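Local coordinates for 231aa long hypothetical protein-L-isoaspartate O-methyltransferase (Sulfolobus tokodaii, PDB 1VBF) that probably catalyses transfer of a methyl group from S-adenosyl-L-methionine to L-isoaspartyl residues, a step in the repair or degradation of damaged proteins, at residues G59-D64 with Q171-V176. Sequence-based numbering, arbitrary orientation.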
loop_
_atom_site.group_PDB
_atom_site.type_symbol
_atom_site.label_atom_id
_atom_site.label_comp_id
_atom_site.label_asym_id
_atom_site.label_seq_id
_atom_site.Cartn_x
_atom_site.Cartn_y
_atom_site.Cartn_z
ATOM N N GLY B 59 15.067 -17.502 21.570
ATOM C CA GLY B 59 16.190 -17.340 22.494
ATOM C C GLY B 59 17.114 -18.551 22.662
ATOM O O GLY B 59 18.351 -18.445 22.609
ATOM N N ILE B 60 16.518 -19.716 22.862
ATOM C CA ILE B 60 17.303 -20.932 23.035
ATOM C C ILE B 60 18.055 -21.265 21.752
ATOM O O ILE B 60 19.200 -21.754 21.789
ATOM C CB ILE B 60 16.394 -22.112 23.445
ATOM C CG1 ILE B 60 15.646 -21.749 24.729
ATOM C CG2 ILE B 60 17.223 -23.361 23.668
ATOM C CD1 ILE B 60 16.584 -21.226 25.829
ATOM N N PHE B 61 17.402 -21.003 20.621
ATOM C CA PHE B 61 18.023 -21.247 19.329
ATOM C C PHE B 61 19.247 -20.331 19.174
ATOM O O PHE B 61 20.320 -20.764 18.762
ATOM C CB PHE B 61 17.019 -20.993 18.184
ATOM C CG PHE B 61 17.638 -21.075 16.820
ATOM C CD1 PHE B 61 18.198 -22.271 16.365
ATOM C CD2 PHE B 61 17.761 -19.936 16.032
ATOM C CE1 PHE B 61 18.885 -22.328 15.144
ATOM C CE2 PHE B 61 18.445 -19.978 14.808
ATOM C CZ PHE B 61 19.011 -21.175 14.365
HETATM N N MSE B 62 19.079 -19.059 19.516
HETATM C CA MSE B 62 20.171 -18.108 19.421
HETATM C C MSE B 62 21.348 -18.480 20.315
HETATM O O MSE B 62 22.501 -18.497 19.863
HETATM C CB MSE B 62 19.658 -16.720 19.752
HETATM C CG MSE B 62 18.554 -16.291 18.807
HETATM SE SE MSE B 62 18.037 -14.432 18.959
HETATM C CE MSE B 62 16.283 -14.711 19.696
ATOM N N LEU B 63 21.062 -18.792 21.578
ATOM C CA LEU B 63 22.129 -19.185 22.492
ATOM C C LEU B 63 22.784 -20.473 22.009
ATOM O O LEU B 63 24.003 -20.611 22.075
ATOM C CB LEU B 63 21.596 -19.381 23.907
ATOM C CG LEU B 63 20.992 -18.145 24.591
ATOM C CD1 LEU B 63 20.742 -18.463 26.055
ATOM C CD2 LEU B 63 21.924 -16.935 24.446
ATOM N N ASP B 64 21.984 -21.409 21.503
ATOM C CA ASP B 64 22.537 -22.667 21.019
ATOM C C ASP B 64 23.491 -22.394 19.857
ATOM O O ASP B 64 24.542 -23.026 19.728
ATOM C CB ASP B 64 21.408 -23.614 20.601
ATOM C CG ASP B 64 21.853 -25.083 20.535
ATOM O OD1 ASP B 64 22.865 -25.449 21.192
ATOM O OD2 ASP B 64 21.172 -25.882 19.841
ATOM N N GLN B 171 13.119 -8.345 10.568
ATOM C CA GLN B 171 14.548 -8.301 10.297
ATOM C C GLN B 171 15.146 -9.657 10.017
ATOM O O GLN B 171 14.432 -10.613 9.772
ATOM C CB GLN B 171 15.272 -7.668 11.483
ATOM C CG GLN B 171 14.656 -6.369 11.982
ATOM C CD GLN B 171 13.507 -6.591 12.936
ATOM O OE1 GLN B 171 13.552 -7.474 13.775
ATOM N NE2 GLN B 171 12.477 -5.773 12.824
ATOM N N LYS B 172 16.465 -9.739 10.059
ATOM C CA LYS B 172 17.146 -11.002 9.828
ATOM C C LYS B 172 18.105 -11.272 10.978
ATOM O O LYS B 172 18.748 -10.359 11.482
ATOM C CB LYS B 172 17.934 -10.964 8.522
ATOM C CG LYS B 172 17.099 -11.009 7.250
ATOM C CD LYS B 172 17.790 -10.182 6.180
ATOM C CE LYS B 172 17.997 -8.734 6.709
ATOM N NZ LYS B 172 18.905 -7.883 5.878
ATOM N N LEU B 173 18.194 -12.539 11.380
ATOM C CA LEU B 173 19.065 -12.968 12.464
ATOM C C LEU B 173 20.425 -13.300 11.849
ATOM O O LEU B 173 20.520 -14.101 10.921
ATOM C CB LEU B 173 18.435 -14.199 13.146
ATOM C CG LEU B 173 18.648 -14.553 14.633
ATOM C CD1 LEU B 173 19.572 -15.735 14.740
ATOM C CD2 LEU B 173 19.185 -13.360 15.388
ATOM N N TYR B 174 21.485 -12.680 12.341
ATOM C CA TYR B 174 22.790 -12.965 11.772
ATOM C C TYR B 174 23.812 -13.540 12.735
ATOM O O TYR B 174 23.931 -13.091 13.876
ATOM C CB TYR B 174 23.419 -11.715 11.174
ATOM C CG TYR B 174 22.843 -11.249 9.881
ATOM C CD1 TYR B 174 21.751 -10.385 9.851
ATOM C CD2 TYR B 174 23.410 -11.653 8.677
ATOM C CE1 TYR B 174 21.239 -9.934 8.650
ATOM C CE2 TYR B 174 22.904 -11.207 7.459
ATOM C CZ TYR B 174 21.821 -10.350 7.456
ATOM O OH TYR B 174 21.321 -9.920 6.255
ATOM N N LYS B 175 24.558 -14.527 12.253
ATOM C CA LYS B 175 25.621 -15.131 13.037
ATOM C C LYS B 175 26.924 -14.614 12.403
ATOM O O LYS B 175 27.277 -14.955 11.268
ATOM C CB LYS B 175 25.539 -16.659 12.971
ATOM C CG LYS B 175 26.605 -17.362 13.792
ATOM C CD LYS B 175 26.453 -18.861 13.698
ATOM C CE LYS B 175 27.557 -19.564 14.448
ATOM N NZ LYS B 175 27.204 -20.985 14.643
ATOM N N VAL B 176 27.633 -13.785 13.149
ATOM C CA VAL B 176 28.848 -13.163 12.661
ATOM C C VAL B 176 30.111 -13.741 13.259
ATOM O O VAL B 176 30.247 -13.784 14.476
ATOM C CB VAL B 176 28.815 -11.666 12.981
ATOM C CG1 VAL B 176 30.035 -10.979 12.442
ATOM C CG2 VAL B 176 27.571 -11.067 12.423
#
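M62 and L173 lie nearest along the two backbones, their CA atoms 8.7 Å apart, where helix 56-65 packs on a face of the mixed seven-stranded sheet of this Rossmann-like methyltransferase. The strand order 3-2-1-4-5-6-7 is the isoaspartyl methyltransferase variant of the usual 3-2-1-4-5-7-6; the single reversed strand, between 159-165 and 184-191, is here 171-177. No hydrogen bond joins helix and strand; they meet through apolar side chains alone, over a modest 111 Å². L173 points toward the helix, while its neighbours K172 and Y174 turn to the other face of the sheet, where K172 NZ donates a hydrogen bond to Y174 OH. A branched leucine suits the place because its two methyls reach two different helix residues; L173 also touches I162 and L188 of the adjoining strands. M62, a selenomethionine, is long, unbranched and flexible enough to reach from helix to sheet: with CG anti to the carbonyl carbon (chi1 -60°) the chain runs out until SE meets L173, and the bend at chi3 turns CE aside. It also touches T54, W141 and F193. The exposed F61 borders the contact; its CB is not directed at the strand, but the long flat ring reaches back, oblique to the leucine, with CE2 4.4 Å from L173 CD1. Deeper in, the selenium takes the other branch, M62 SE lying 3.9 Å from L173 CD2.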